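PDB 4EI0: uncharacterized hypothetical protein from Parabacteroides merdae, which is of unknown function but belongs to the DUF4466 family and carries an N-terminal half built from antiparallel beta-sheets packed face to face as a sandwich. Local coordinates for residues 14-19 with 137-142; 18-23 with 36-41; 40-45 with 106-111; 49-54 with 129-134; 84-89 with 99-104. All blocks are in the same frame, centred on the assembly; numbering follows the deposited sequence.

From the N terminus, strand 17-22 enters two contacts. Contact 2 closes a short loop with strand 35-43 in one sheet, while contact 1 spans residues 14-142, the widest loop of the five, and brings the same strand against strand 138-147 at the border of the second sheet. Contacts 3 and 4 lie within that span and cross, because their segments alternate along the chain: contact 3 pairs 35-43 with 107-115 in the first sheet, contact 4 pairs 51-58 with 124-133 in the second. Contact 5, a short loop lying within the spans of contacts 1, 3 and 4, joins the two sheets where strands 81-85 and 96-100 give way to loops.

Contact 1 of 5, residues 14-19 with 137-142; sequences SALSND and QVAEYK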
# COMPACT_ATOMS: atom_id res chain seq x y z
N SER B 14 1.36 -19.84 1.04
CA SER B 14 0.99 -20.11 -0.36
C SER B 14 -0.51 -20.40 -0.51
O SER B 14 -0.94 -21.32 -1.19
CB SER B 14 1.86 -21.20 -0.94
OG SER B 14 2.08 -22.25 0.00
N ALA B 15 -1.30 -19.57 0.15
CA ALA B 15 -2.75 -19.67 0.19
C ALA B 15 -3.25 -18.38 0.90
O ALA B 15 -2.45 -17.61 1.42
CB ALA B 15 -3.21 -20.91 0.98
N LEU B 16 -4.56 -18.18 0.90
CA LEU B 16 -5.19 -17.11 1.69
C LEU B 16 -4.76 -17.18 3.10
O LEU B 16 -4.77 -18.25 3.70
CB LEU B 16 -6.71 -17.28 1.66
CG LEU B 16 -7.50 -16.17 2.33
CD1 LEU B 16 -7.04 -14.78 1.84
CD2 LEU B 16 -8.96 -16.42 1.98
N SER B 17 -4.30 -16.06 3.64
CA SER B 17 -3.93 -15.99 5.04
C SER B 17 -4.43 -14.69 5.70
O SER B 17 -4.85 -13.74 5.02
CB SER B 17 -2.43 -16.09 5.14
OG SER B 17 -1.90 -14.89 4.67
N ASN B 18 -4.39 -14.65 7.03
CA ASN B 18 -4.89 -13.47 7.76
C ASN B 18 -4.17 -13.25 9.08
O ASN B 18 -3.54 -14.14 9.59
CB ASN B 18 -6.43 -13.52 7.90
CG ASN B 18 -6.99 -14.63 8.85
OD1 ASN B 18 -8.20 -14.68 9.09
ND2 ASN B 18 -6.14 -15.45 9.41
N ASP B 19 -4.26 -12.04 9.59
CA ASP B 19 -3.71 -11.68 10.88
C ASP B 19 -4.47 -10.47 11.39
O ASP B 19 -4.95 -9.70 10.59
CB ASP B 19 -2.24 -11.30 10.74
CG ASP B 19 -1.58 -11.06 12.10
OD1 ASP B 19 -1.61 -11.96 12.94
OD2 ASP B 19 -1.08 -9.96 12.35
N GLN B 137 -10.91 -20.33 -1.15
CA GLN B 137 -10.23 -20.51 0.11
C GLN B 137 -10.85 -19.58 1.17
O GLN B 137 -11.49 -18.57 0.82
CB GLN B 137 -8.75 -20.23 -0.03
CG GLN B 137 -7.97 -21.42 -0.54
CD GLN B 137 -6.50 -21.11 -0.69
OE1 GLN B 137 -6.10 -19.96 -0.82
NE2 GLN B 137 -5.67 -22.16 -0.66
N VAL B 138 -10.68 -19.96 2.43
CA VAL B 138 -11.15 -19.18 3.61
C VAL B 138 -10.00 -19.09 4.66
O VAL B 138 -9.09 -19.89 4.60
CB VAL B 138 -12.39 -19.85 4.23
CG1 VAL B 138 -13.55 -19.86 3.22
CG2 VAL B 138 -12.06 -21.26 4.69
N ALA B 139 -10.00 -18.09 5.55
CA ALA B 139 -9.11 -18.04 6.72
C ALA B 139 -9.85 -17.39 7.88
O ALA B 139 -10.87 -16.74 7.67
CB ALA B 139 -7.82 -17.26 6.47
N GLU B 140 -9.32 -17.57 9.10
CA GLU B 140 -10.01 -17.14 10.31
C GLU B 140 -8.99 -16.75 11.34
O GLU B 140 -7.88 -17.25 11.30
CB GLU B 140 -10.94 -18.27 10.85
CG GLU B 140 -10.75 -18.65 12.30
CD GLU B 140 -11.79 -19.66 12.77
OE1 GLU B 140 -11.91 -20.73 12.14
OE2 GLU B 140 -12.50 -19.36 13.76
N TYR B 141 -9.35 -15.82 12.23
CA TYR B 141 -8.47 -15.32 13.27
C TYR B 141 -9.30 -14.84 14.45
O TYR B 141 -10.17 -14.01 14.27
CB TYR B 141 -7.62 -14.15 12.76
CG TYR B 141 -6.38 -13.88 13.57
CD1 TYR B 141 -6.43 -13.15 14.75
CD2 TYR B 141 -5.14 -14.38 13.16
CE1 TYR B 141 -5.28 -12.92 15.50
CE2 TYR B 141 -4.00 -14.15 13.90
CZ TYR B 141 -4.08 -13.43 15.04
OH TYR B 141 -2.96 -13.25 15.71
N LYS B 142 -9.00 -15.34 15.66
CA LYS B 142 -9.75 -14.98 16.88
C LYS B 142 -8.92 -14.08 17.77
O LYS B 142 -7.71 -14.26 17.88
CB LYS B 142 -10.12 -16.25 17.68
CG LYS B 142 -10.93 -17.24 16.88
CD LYS B 142 -11.30 -18.49 17.67
CE LYS B 142 -12.27 -19.36 16.89
NZ LYS B 142 -13.29 -18.51 16.20
O HOH W 1 -3.29 -22.56 -1.83
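Leu16 and Gln137 meet where the two sheets of a beta-sandwich come together at their border: strands 17-19 and 138-142 run nearly parallel, 17° apart, with axes 6.3 Å apart at closest, and the bonds between the segments involve side chains rather than backbone pairing. Asn18 bridges the gap. Its ND2 donates to Glu140 O at 3.1 Å, with that oxygen in the plane of the carboxamide, although the donor stands well above the carbonyl plane of Glu140; OD1 is bonded to Tyr40 in the first sheet. Farther along, Asp19 CA sits off-centre over one face of the Tyr141 ring, 4.2 Å from its centroid, as a CH-pi contact. Leu16 CD2 also touches Gln137 O and packs on Ala133 of strand 124-133.

Gln137 can be followed outward. CB lies 4.0 Å from Leu16 CB; the chain then runs extended through CG (chi2 179°), which brings CD to 3.7 Å from Ala15 CB. At the tip, OE1 accepts the backbone N-H of Leu16 at 2.9 Å in an almost straight bond (175°), approached from above the carboxamide plane. The other branch, NE2, donates to a water 2.7 Å away, and this water donates in turn to Ser14 O at 2.7 Å.

Contact 2 of 5, residues 18-23 with 36-41; sequences NDCIKR and IEFAYA
Asp19 with Ala41 and Ile21 with Ala39 are hydrogen-bonded pairs of an antiparallel strand pair (169° between directions); Cys20 with Tyr40, between them, and Lys22 with Phe38, beyond Ile21, are non-hydrogen-bonded pairs. Each hydrogen-bonded pair is joined in both directions; Ala39 N to Ile21 O, for example, measures 2.9 Å.

Cys20, Phe38 and Tyr40 point to one face, which is turned toward strand 124-133, where Phe129 meets both rings. The Tyr40 ring reaches past Cys20 because its CG is trans to the backbone nitrogen (chi1 -177°), and Cys20 CB lies 3.8 Å from its CD1. From the ring edge, Tyr40 OH donates to Asn18 OD1 at 2.6 Å, in the carbonyl plane and on a lone pair, with the amide and ring planes 63° apart. A phenylalanine in place of Tyr40 would probably leave Asn18 OD1 without this donor and the carboxamide freer to turn. The aliphatic part of Lys22 slants across Phe38, with Lys22 CB 3.9 Å from Phe38 CE2. Its NZ is bonded to Ser24 O.

On the other face, Ile21 CG1 meets Ala39 CB at 4.0 Å. Beside it, Arg23 NE forms a salt bridge with Glu37 OE2, which lies at the guanidinium edge; the modelled separation is unusually short, so its exact length is doubtful. Arg111 packs against both residues, and the Glu37 carboxylate probably offsets part of the positive charge gathered there. The chemistry thus divides by face: aromatic rings and sulfur inside the sandwich, an ion pair on the outer surface.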
# COMPACT_ATOMS: atom_id res chain seq x y z
N ASN B 18 -4.39 -14.65 7.03
CA ASN B 18 -4.89 -13.47 7.76
C ASN B 18 -4.17 -13.25 9.08
O ASN B 18 -3.54 -14.14 9.59
CB ASN B 18 -6.43 -13.52 7.90
CG ASN B 18 -6.99 -14.63 8.85
OD1 ASN B 18 -8.20 -14.68 9.09
ND2 ASN B 18 -6.14 -15.45 9.41
N ASP B 19 -4.26 -12.04 9.59
CA ASP B 19 -3.71 -11.68 10.88
C ASP B 19 -4.47 -10.47 11.39
O ASP B 19 -4.95 -9.70 10.59
CB ASP B 19 -2.24 -11.30 10.74
CG ASP B 19 -1.58 -11.06 12.10
OD1 ASP B 19 -1.61 -11.96 12.94
OD2 ASP B 19 -1.08 -9.96 12.35
N CYS B 20 -4.65 -10.33 12.69
CA CYS B 20 -5.43 -9.22 13.20
C CYS B 20 -4.78 -8.68 14.45
O CYS B 20 -4.35 -9.46 15.29
CB CYS B 20 -6.89 -9.66 13.47
SG CYS B 20 -8.00 -8.24 13.65
N ILE B 21 -4.71 -7.36 14.57
CA ILE B 21 -4.11 -6.70 15.74
C ILE B 21 -5.09 -5.69 16.34
O ILE B 21 -5.73 -4.95 15.62
CB ILE B 21 -2.71 -6.06 15.44
CG1 ILE B 21 -2.79 -4.78 14.61
CG2 ILE B 21 -1.80 -7.09 14.75
CD1 ILE B 21 -1.54 -3.92 14.64
N LYS B 22 -5.28 -5.74 17.65
CA LYS B 22 -6.08 -4.74 18.34
C LYS B 22 -5.28 -3.45 18.29
O LYS B 22 -4.11 -3.46 18.64
CB LYS B 22 -6.32 -5.19 19.80
CG LYS B 22 -7.20 -4.23 20.61
CD LYS B 22 -7.66 -4.85 21.92
CE LYS B 22 -8.10 -3.78 22.93
NZ LYS B 22 -6.98 -3.16 23.68
N ARG B 23 -5.85 -2.38 17.78
CA ARG B 23 -5.15 -1.08 17.75
C ARG B 23 -5.32 -0.32 19.07
O ARG B 23 -4.39 0.27 19.58
CB ARG B 23 -5.57 -0.23 16.54
CG ARG B 23 -4.83 -0.69 15.28
CD ARG B 23 -5.49 -0.24 13.98
NE ARG B 23 -5.70 1.21 13.88
CZ ARG B 23 -4.77 2.11 13.54
NH1 ARG B 23 -3.52 1.74 13.28
NH2 ARG B 23 -5.11 3.39 13.46
N ILE B 36 -13.68 -0.20 20.28
CA ILE B 36 -12.47 -1.02 20.28
C ILE B 36 -12.15 -1.20 18.78
O ILE B 36 -13.01 -1.62 17.97
CB ILE B 36 -12.65 -2.41 20.91
CG1 ILE B 36 -13.34 -2.29 22.25
CG2 ILE B 36 -11.31 -3.14 21.02
CD1 ILE B 36 -13.43 -3.59 23.01
N GLU B 37 -10.95 -0.80 18.43
CA GLU B 37 -10.50 -0.75 17.05
C GLU B 37 -9.50 -1.85 16.75
O GLU B 37 -8.56 -2.07 17.53
CB GLU B 37 -9.82 0.56 16.80
CG GLU B 37 -9.43 0.76 15.34
CD GLU B 37 -8.67 2.05 15.12
OE1 GLU B 37 -8.77 2.97 15.95
OE2 GLU B 37 -7.97 2.13 14.10
N PHE B 38 -9.70 -2.51 15.62
CA PHE B 38 -8.87 -3.64 15.19
C PHE B 38 -8.37 -3.37 13.75
O PHE B 38 -9.05 -2.70 12.97
CB PHE B 38 -9.68 -4.95 15.22
CG PHE B 38 -10.10 -5.40 16.60
CD1 PHE B 38 -11.24 -4.91 17.17
CD2 PHE B 38 -9.33 -6.28 17.30
CE1 PHE B 38 -11.63 -5.33 18.44
CE2 PHE B 38 -9.69 -6.69 18.57
CZ PHE B 38 -10.85 -6.21 19.14
N ALA B 39 -7.19 -3.89 13.40
CA ALA B 39 -6.66 -3.82 12.04
C ALA B 39 -6.54 -5.26 11.55
O ALA B 39 -5.74 -6.02 12.10
CB ALA B 39 -5.30 -3.12 12.00
N TYR B 40 -7.38 -5.64 10.60
CA TYR B 40 -7.50 -7.03 10.11
C TYR B 40 -6.81 -7.09 8.74
O TYR B 40 -7.29 -6.49 7.79
CB TYR B 40 -8.93 -7.44 9.94
CG TYR B 40 -9.18 -8.88 9.51
CD1 TYR B 40 -8.46 -9.93 10.04
CD2 TYR B 40 -10.18 -9.18 8.58
CE1 TYR B 40 -8.69 -11.25 9.65
CE2 TYR B 40 -10.45 -10.51 8.20
CZ TYR B 40 -9.70 -11.54 8.74
OH TYR B 40 -9.96 -12.85 8.36
N ALA B 41 -5.68 -7.81 8.68
CA ALA B 41 -4.85 -7.99 7.48
C ALA B 41 -5.16 -9.31 6.82
O ALA B 41 -5.21 -10.34 7.49
CB ALA B 41 -3.38 -7.94 7.86

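Contact 3 of 5, residues 40-45 with 106-111; sequences YAMAIP and CAATLR
Tyr40 and Leu110 begin an antiparallel pairing between strands 35-43 and 107-115, which are neighbours inside the first sheet of the N-terminal sandwich. Tyr40 with Leu110 and Met42 with Ala108 are hydrogen-bonded pairs, each closed by two N-H to O bonds, while Ala41 with Thr109 and Ala43 with Ala107 are non-hydrogen-bonded. Tyr40 N to Leu110 O, at 2.8 Å, is the shortest of the set. The pairing continues just beyond the strand: Ile44 N donates to Cys106 O at 2.9 Å, and Ile44 CG2 lies 4.0 Å from Cys106 CB.

The inner face is carried by selenomethionine Met42. Its CG packs over one face of the Tyr40 ring, 3.8 Å above the plane and displaced toward the rim. The chain bends about the CG-SE bond (chi3 -82°), which brings the methyl CE of Met42 back to the opposite strand, 3.8 Å from Leu110 CG and 4.1 Å from Ala108 CB. Leu51, Ala54 and Val131 of the second sheet close over Met42 from across the sandwich.

The other face has short side chains. Ala41 CB touches Thr109 OG1 at 3.8 Å, and Ala43 CB meets Ala107 CB at 4.2 Å. At the Cys106 end, Cys106 packs on Pro83 of the second subunit and Ala107 on Ile82 of the second subunit. Here the outer face carries alanines and Thr109, and this alternation of side chains between a buried apolar face and a partly exposed one is typical of strands in a beta-sandwich.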
# COMPACT_ATOMS: atom_id res chain seq x y z
N TYR B 40 -7.38 -5.64 10.60
CA TYR B 40 -7.50 -7.03 10.11
C TYR B 40 -6.81 -7.09 8.74
O TYR B 40 -7.29 -6.49 7.79
CB TYR B 40 -8.93 -7.44 9.94
CG TYR B 40 -9.18 -8.88 9.51
CD1 TYR B 40 -8.46 -9.93 10.04
CD2 TYR B 40 -10.18 -9.18 8.58
CE1 TYR B 40 -8.69 -11.25 9.65
CE2 TYR B 40 -10.45 -10.51 8.20
CZ TYR B 40 -9.70 -11.54 8.74
OH TYR B 40 -9.96 -12.85 8.36
N ALA B 41 -5.68 -7.81 8.68
CA ALA B 41 -4.85 -7.99 7.48
C ALA B 41 -5.16 -9.31 6.82
O ALA B 41 -5.21 -10.34 7.49
CB ALA B 41 -3.38 -7.94 7.86
N MSE B 42 -5.27 -9.27 5.49
CA MSE B 42 -5.55 -10.46 4.67
C MSE B 42 -4.61 -10.48 3.48
O MSE B 42 -4.22 -9.43 2.99
CB MSE B 42 -7.00 -10.41 4.16
CG MSE B 42 -8.03 -10.26 5.26
SE MSE B 42 -9.65 -9.43 4.63
CE MSE B 42 -8.85 -7.58 4.80
N ALA B 43 -4.23 -11.65 3.00
CA ALA B 43 -3.32 -11.75 1.83
C ALA B 43 -3.46 -13.10 1.16
O ALA B 43 -3.65 -14.10 1.83
CB ALA B 43 -1.84 -11.52 2.21
N ILE B 44 -3.44 -13.09 -0.17
CA ILE B 44 -3.50 -14.26 -0.99
C ILE B 44 -2.47 -14.04 -2.08
O ILE B 44 -2.32 -12.93 -2.55
CB ILE B 44 -4.91 -14.50 -1.57
CG1 ILE B 44 -4.97 -15.86 -2.29
CG2 ILE B 44 -5.34 -13.38 -2.51
CD1 ILE B 44 -6.35 -16.28 -2.74
N PRO B 45 -1.71 -15.08 -2.44
CA PRO B 45 -0.81 -14.87 -3.57
C PRO B 45 -1.61 -14.44 -4.80
O PRO B 45 -2.66 -15.02 -5.11
CB PRO B 45 -0.15 -16.25 -3.75
CG PRO B 45 -0.30 -16.90 -2.41
CD PRO B 45 -1.63 -16.45 -1.92
N CYS B 106 -5.03 -8.52 -4.02
CA CYS B 106 -4.56 -9.71 -3.30
C CYS B 106 -4.22 -9.48 -1.84
O CYS B 106 -3.85 -10.42 -1.15
CB CYS B 106 -3.36 -10.29 -4.03
SG CYS B 106 -1.94 -9.22 -4.11
N ALA B 107 -4.31 -8.25 -1.35
CA ALA B 107 -3.85 -7.96 0.02
C ALA B 107 -4.52 -6.69 0.50
O ALA B 107 -4.63 -5.72 -0.25
CB ALA B 107 -2.30 -7.87 0.14
N ALA B 108 -5.02 -6.72 1.73
CA ALA B 108 -5.66 -5.51 2.28
C ALA B 108 -5.61 -5.56 3.80
O ALA B 108 -5.49 -6.61 4.40
CB ALA B 108 -7.08 -5.40 1.83
N THR B 109 -5.69 -4.38 4.40
CA THR B 109 -5.87 -4.25 5.85
C THR B 109 -7.03 -3.34 6.13
O THR B 109 -7.03 -2.19 5.71
CB THR B 109 -4.64 -3.66 6.50
OG1 THR B 109 -3.55 -4.50 6.24
CG2 THR B 109 -4.81 -3.53 8.03
N LEU B 110 -8.06 -3.90 6.73
CA LEU B 110 -9.29 -3.19 6.98
C LEU B 110 -9.38 -2.95 8.46
O LEU B 110 -8.97 -3.82 9.24
CB LEU B 110 -10.51 -3.99 6.55
CG LEU B 110 -10.69 -4.30 5.06
CD1 LEU B 110 -11.89 -5.21 4.94
CD2 LEU B 110 -10.85 -3.01 4.24
N ARG B 111 -9.89 -1.77 8.82
CA ARG B 111 -10.14 -1.41 10.22
C ARG B 111 -11.56 -1.68 10.60
O ARG B 111 -12.50 -1.27 9.90
CB ARG B 111 -9.80 0.03 10.42
CG ARG B 111 -8.30 0.23 10.29
CD ARG B 111 -7.91 1.68 10.35
NE ARG B 111 -6.48 1.76 10.13
CZ ARG B 111 -5.83 2.87 9.86
NH1 ARG B 111 -6.48 4.02 9.78
NH2 ARG B 111 -4.54 2.81 9.64

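Contact 4 of 5, residues 49-54 with 129-134; sequences GKLSSA and FSVKAS
Lys132 O is gripped by two successive backbone donors, Ser52 N at 2.8 Å and the longer Ser53 N at 3.3 Å, each tilted somewhat from the carbonyl plane. In return Lys132 N donates to Ser53 O at 3.0 Å, nearly straight (169° at the hydrogen). Toward the end of the pair, Lys50 and Ser134 are linked twice: Ser134 N donates to Lys50 O at 2.8 Å, and Lys50 N donates to Ser134 OG at 2.9 Å. The hydroxyl reaches back for that bond because OG stands between the backbone nitrogen and carbonyl carbon of Ser134 (chi1 64°); it also lies 3.4 Å from Gly49 CA.

Ser52 and Ser53 both facing Lys132 make a classic beta bulge, which shifts the register by one residue in this antiparallel pair of strands 51-58 and 124-133 in the second sheet of the sandwich. Past the bulge, Ala54 and Val131 form a non-hydrogen-bonded pair; before it, Leu51 and Ala133 are matched, but their side chains diverge.

On the face shared by Ser53 and Lys132, Ser53 OG lies alongside the lysine chain, 3.7 Å from both its CB and CD. The reverse face belongs to the core: Leu51 CD2 approaches Val131 CG2 at 4.3 Å, Met42 of the opposing sheet packs against Leu51, Ala54 and Val131, and Leu16 and Ile44 cover Ala133.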
# COMPACT_ATOMS: atom_id res chain seq x y z
N GLY B 49 -5.67 -15.83 -6.75
CA GLY B 49 -6.97 -15.20 -6.83
C GLY B 49 -6.92 -13.85 -6.14
O GLY B 49 -5.87 -13.23 -6.04
N LYS B 50 -8.08 -13.40 -5.69
CA LYS B 50 -8.25 -12.07 -5.09
C LYS B 50 -9.17 -12.14 -3.87
O LYS B 50 -9.97 -13.07 -3.71
CB LYS B 50 -8.80 -11.08 -6.10
CG LYS B 50 -8.10 -10.98 -7.46
CD LYS B 50 -6.75 -10.34 -7.37
CE LYS B 50 -6.05 -10.27 -8.70
NZ LYS B 50 -5.47 -11.60 -8.99
N LEU B 51 -9.08 -11.14 -3.01
CA LEU B 51 -9.91 -11.08 -1.82
C LEU B 51 -11.38 -10.84 -2.23
O LEU B 51 -11.65 -9.96 -3.02
CB LEU B 51 -9.39 -9.98 -0.88
CG LEU B 51 -7.97 -10.15 -0.35
CD1 LEU B 51 -7.73 -9.07 0.71
CD2 LEU B 51 -7.72 -11.55 0.26
N SER B 52 -12.34 -11.59 -1.61
CA SER B 52 -13.80 -11.44 -1.88
C SER B 52 -14.61 -10.73 -0.81
O SER B 52 -15.45 -9.85 -1.12
CB SER B 52 -14.43 -12.82 -2.13
OG SER B 52 -13.65 -13.49 -3.14
N SER B 53 -14.38 -11.10 0.45
CA SER B 53 -15.17 -10.57 1.58
C SER B 53 -14.49 -10.81 2.90
O SER B 53 -13.61 -11.68 3.02
CB SER B 53 -16.59 -11.15 1.60
OG SER B 53 -16.59 -12.55 1.86
N ALA B 54 -14.90 -10.04 3.90
CA ALA B 54 -14.38 -10.15 5.27
C ALA B 54 -15.56 -10.10 6.25
O ALA B 54 -16.58 -9.50 5.95
CB ALA B 54 -13.41 -9.03 5.54
N PHE B 129 -12.69 -13.11 13.44
CA PHE B 129 -12.54 -12.45 12.12
C PHE B 129 -12.35 -13.53 11.07
O PHE B 129 -11.71 -14.56 11.34
CB PHE B 129 -11.30 -11.56 12.05
CG PHE B 129 -11.33 -10.37 12.99
CD1 PHE B 129 -11.06 -10.51 14.33
CD2 PHE B 129 -11.70 -9.11 12.52
CE1 PHE B 129 -11.09 -9.43 15.18
CE2 PHE B 129 -11.74 -8.03 13.37
CZ PHE B 129 -11.43 -8.19 14.70
N SER B 130 -12.90 -13.32 9.87
CA SER B 130 -12.72 -14.31 8.79
C SER B 130 -12.78 -13.64 7.44
O SER B 130 -13.24 -12.48 7.31
CB SER B 130 -13.77 -15.40 8.87
OG SER B 130 -15.07 -14.86 8.82
N VAL B 131 -12.24 -14.34 6.45
CA VAL B 131 -12.01 -13.82 5.11
C VAL B 131 -12.30 -14.92 4.07
O VAL B 131 -12.03 -16.09 4.34
CB VAL B 131 -10.56 -13.25 4.93
CG1 VAL B 131 -9.50 -14.30 5.30
CG2 VAL B 131 -10.34 -12.71 3.52
N LYS B 132 -12.82 -14.54 2.91
CA LYS B 132 -12.97 -15.41 1.75
C LYS B 132 -12.22 -14.82 0.55
O LYS B 132 -12.27 -13.62 0.35
CB LYS B 132 -14.46 -15.53 1.36
CG LYS B 132 -15.37 -16.20 2.41
CD LYS B 132 -16.82 -16.28 1.88
CE LYS B 132 -17.91 -16.34 2.94
NZ LYS B 132 -18.46 -17.69 3.25
N ALA B 133 -11.58 -15.67 -0.26
CA ALA B 133 -10.98 -15.29 -1.55
C ALA B 133 -11.64 -15.97 -2.76
O ALA B 133 -12.37 -16.95 -2.62
CB ALA B 133 -9.50 -15.63 -1.54
N SER B 134 -11.30 -15.51 -3.95
CA SER B 134 -12.00 -15.94 -5.17
C SER B 134 -11.65 -17.36 -5.65
O SER B 134 -12.24 -17.83 -6.60
CB SER B 134 -11.76 -14.94 -6.29
OG SER B 134 -10.39 -14.92 -6.65

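Contact 5 of 5, residues 84-89 with 99-104; sequences VKVCSD and IDFTVD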
# COMPACT_ATOMS: atom_id res chain seq x y z
N VAL B 84 -7.33 3.27 0.35
CA VAL B 84 -7.80 2.94 -0.99
C VAL B 84 -9.15 2.29 -0.79
O VAL B 84 -9.31 1.30 -0.04
CB VAL B 84 -6.83 1.99 -1.74
CG1 VAL B 84 -7.42 1.63 -3.13
CG2 VAL B 84 -5.45 2.59 -1.82
N LYS B 85 -10.17 2.82 -1.43
CA LYS B 85 -11.58 2.36 -1.15
C LYS B 85 -11.87 1.11 -1.96
O LYS B 85 -12.32 1.16 -3.09
CB LYS B 85 -12.61 3.47 -1.44
CG LYS B 85 -14.07 3.13 -1.10
CD LYS B 85 -14.84 4.26 -0.42
CE LYS B 85 -16.36 4.02 -0.40
NZ LYS B 85 -17.19 5.21 -0.75
N VAL B 86 -11.63 -0.04 -1.34
CA VAL B 86 -11.66 -1.31 -2.05
C VAL B 86 -12.91 -2.12 -1.78
O VAL B 86 -13.15 -3.14 -2.41
CB VAL B 86 -10.42 -2.17 -1.70
CG1 VAL B 86 -9.12 -1.52 -2.23
CG2 VAL B 86 -10.35 -2.42 -0.23
N CYS B 87 -13.73 -1.65 -0.85
CA CYS B 87 -14.95 -2.35 -0.46
C CYS B 87 -16.17 -1.50 -0.60
O CYS B 87 -16.11 -0.25 -0.60
CB CYS B 87 -14.88 -2.78 1.00
SG CYS B 87 -13.62 -3.96 1.46
N SER B 88 -17.31 -2.18 -0.67
CA SER B 88 -18.59 -1.46 -0.52
C SER B 88 -18.85 -1.31 0.99
O SER B 88 -18.09 -1.83 1.79
CB SER B 88 -19.70 -2.23 -1.21
OG SER B 88 -19.59 -3.61 -0.91
N ASP B 89 -19.90 -0.61 1.38
CA ASP B 89 -20.13 -0.37 2.81
C ASP B 89 -20.37 -1.68 3.56
O ASP B 89 -20.96 -2.61 3.01
CB ASP B 89 -21.30 0.58 3.07
CG ASP B 89 -21.06 2.00 2.49
OD1 ASP B 89 -19.90 2.43 2.47
OD2 ASP B 89 -22.04 2.67 2.08
N ILE B 99 -18.36 -7.34 5.03
CA ILE B 99 -18.01 -6.34 4.03
C ILE B 99 -17.49 -7.08 2.77
O ILE B 99 -16.76 -8.07 2.89
CB ILE B 99 -16.98 -5.34 4.55
CG1 ILE B 99 -16.89 -4.15 3.61
CG2 ILE B 99 -15.65 -6.06 4.75
CD1 ILE B 99 -16.12 -2.96 4.16
N ASP B 100 -17.87 -6.59 1.60
CA ASP B 100 -17.50 -7.20 0.30
C ASP B 100 -16.47 -6.37 -0.39
O ASP B 100 -16.62 -5.13 -0.46
CB ASP B 100 -18.70 -7.25 -0.64
CG ASP B 100 -19.68 -8.34 -0.29
OD1 ASP B 100 -19.26 -9.36 0.24
OD2 ASP B 100 -20.88 -8.18 -0.55
N PHE B 101 -15.46 -7.03 -0.98
CA PHE B 101 -14.53 -6.29 -1.81
C PHE B 101 -15.18 -6.03 -3.17
O PHE B 101 -15.76 -6.92 -3.75
CB PHE B 101 -13.24 -7.07 -1.96
CG PHE B 101 -12.39 -7.08 -0.73
CD1 PHE B 101 -12.64 -7.98 0.27
CD2 PHE B 101 -11.31 -6.23 -0.62
CE1 PHE B 101 -11.87 -7.99 1.39
CE2 PHE B 101 -10.55 -6.21 0.51
CZ PHE B 101 -10.81 -7.10 1.52
N THR B 102 -15.08 -4.82 -3.69
CA THR B 102 -15.55 -4.51 -5.04
C THR B 102 -14.37 -4.18 -5.93
O THR B 102 -14.56 -3.86 -7.06
CB THR B 102 -16.56 -3.34 -5.02
OG1 THR B 102 -15.98 -2.28 -4.24
CG2 THR B 102 -17.89 -3.79 -4.34
N VAL B 103 -13.13 -4.23 -5.41
CA VAL B 103 -11.92 -3.90 -6.19
C VAL B 103 -11.03 -5.12 -6.14
O VAL B 103 -10.90 -5.79 -5.06
CB VAL B 103 -11.21 -2.64 -5.65
CG1 VAL B 103 -9.82 -2.40 -6.30
CG2 VAL B 103 -12.08 -1.37 -5.85
N ASP B 104 -10.37 -5.44 -7.26
CA ASP B 104 -9.48 -6.59 -7.26
C ASP B 104 -8.22 -6.22 -6.44
O ASP B 104 -7.47 -5.26 -6.80
CB ASP B 104 -8.97 -6.97 -8.66
CG ASP B 104 -10.02 -7.66 -9.50
OD1 ASP B 104 -11.14 -7.92 -8.99
OD2 ASP B 104 -9.70 -7.95 -10.68
O HOH W 2 -20.14 -4.78 1.53
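The Phe101 ring carries Cys87 SG on one face: the sulfur is 3.9 Å from the centroid and only 13° off the ring normal, a sulfur-aromatic contact. Val86 CG2 approaches obliquely, 3.9 Å from Phe101 CE2. Leu51, Ala108 and Leu110 also pack on the Phe101 side chain, which therefore sits between the sheets of the beta-sandwich, where loops after strand 81-85 of one sheet and strand 96-100 of the other meet in a single backbone bridge, Cys87 with Phe101. Exchanging Phe101 for an alanine would probably open a gap beneath Cys87 SG and Val86 CG2 and leave the sulfur without its aromatic partner.

Cys87 SG is trans to its own carbonyl carbon (chi1 -64°), which directs it at the ring. Its CB meets Ile99 CD1 at 3.4 Å, a tight carbon pair. Backbone bonds flank the bridge: Val86 O accepts Thr102 N at 2.9 Å and, weakly, Val103 N, while Ser88 N donates to Asp100 O at 3.0 Å, close to the line of that carbonyl (174°). Val86 and Val103 cross at about a right angle. The second subunit lies against this region, with its Val84 on Val86 and its Lys85 on Val103. At the other end one water joins the segments: it accepts from Asp100 N at 2.9 Å, donates to Asp89 O at 2.8 Å, and is hydrogen-bonded to Ser88 OG at 2.8 Å.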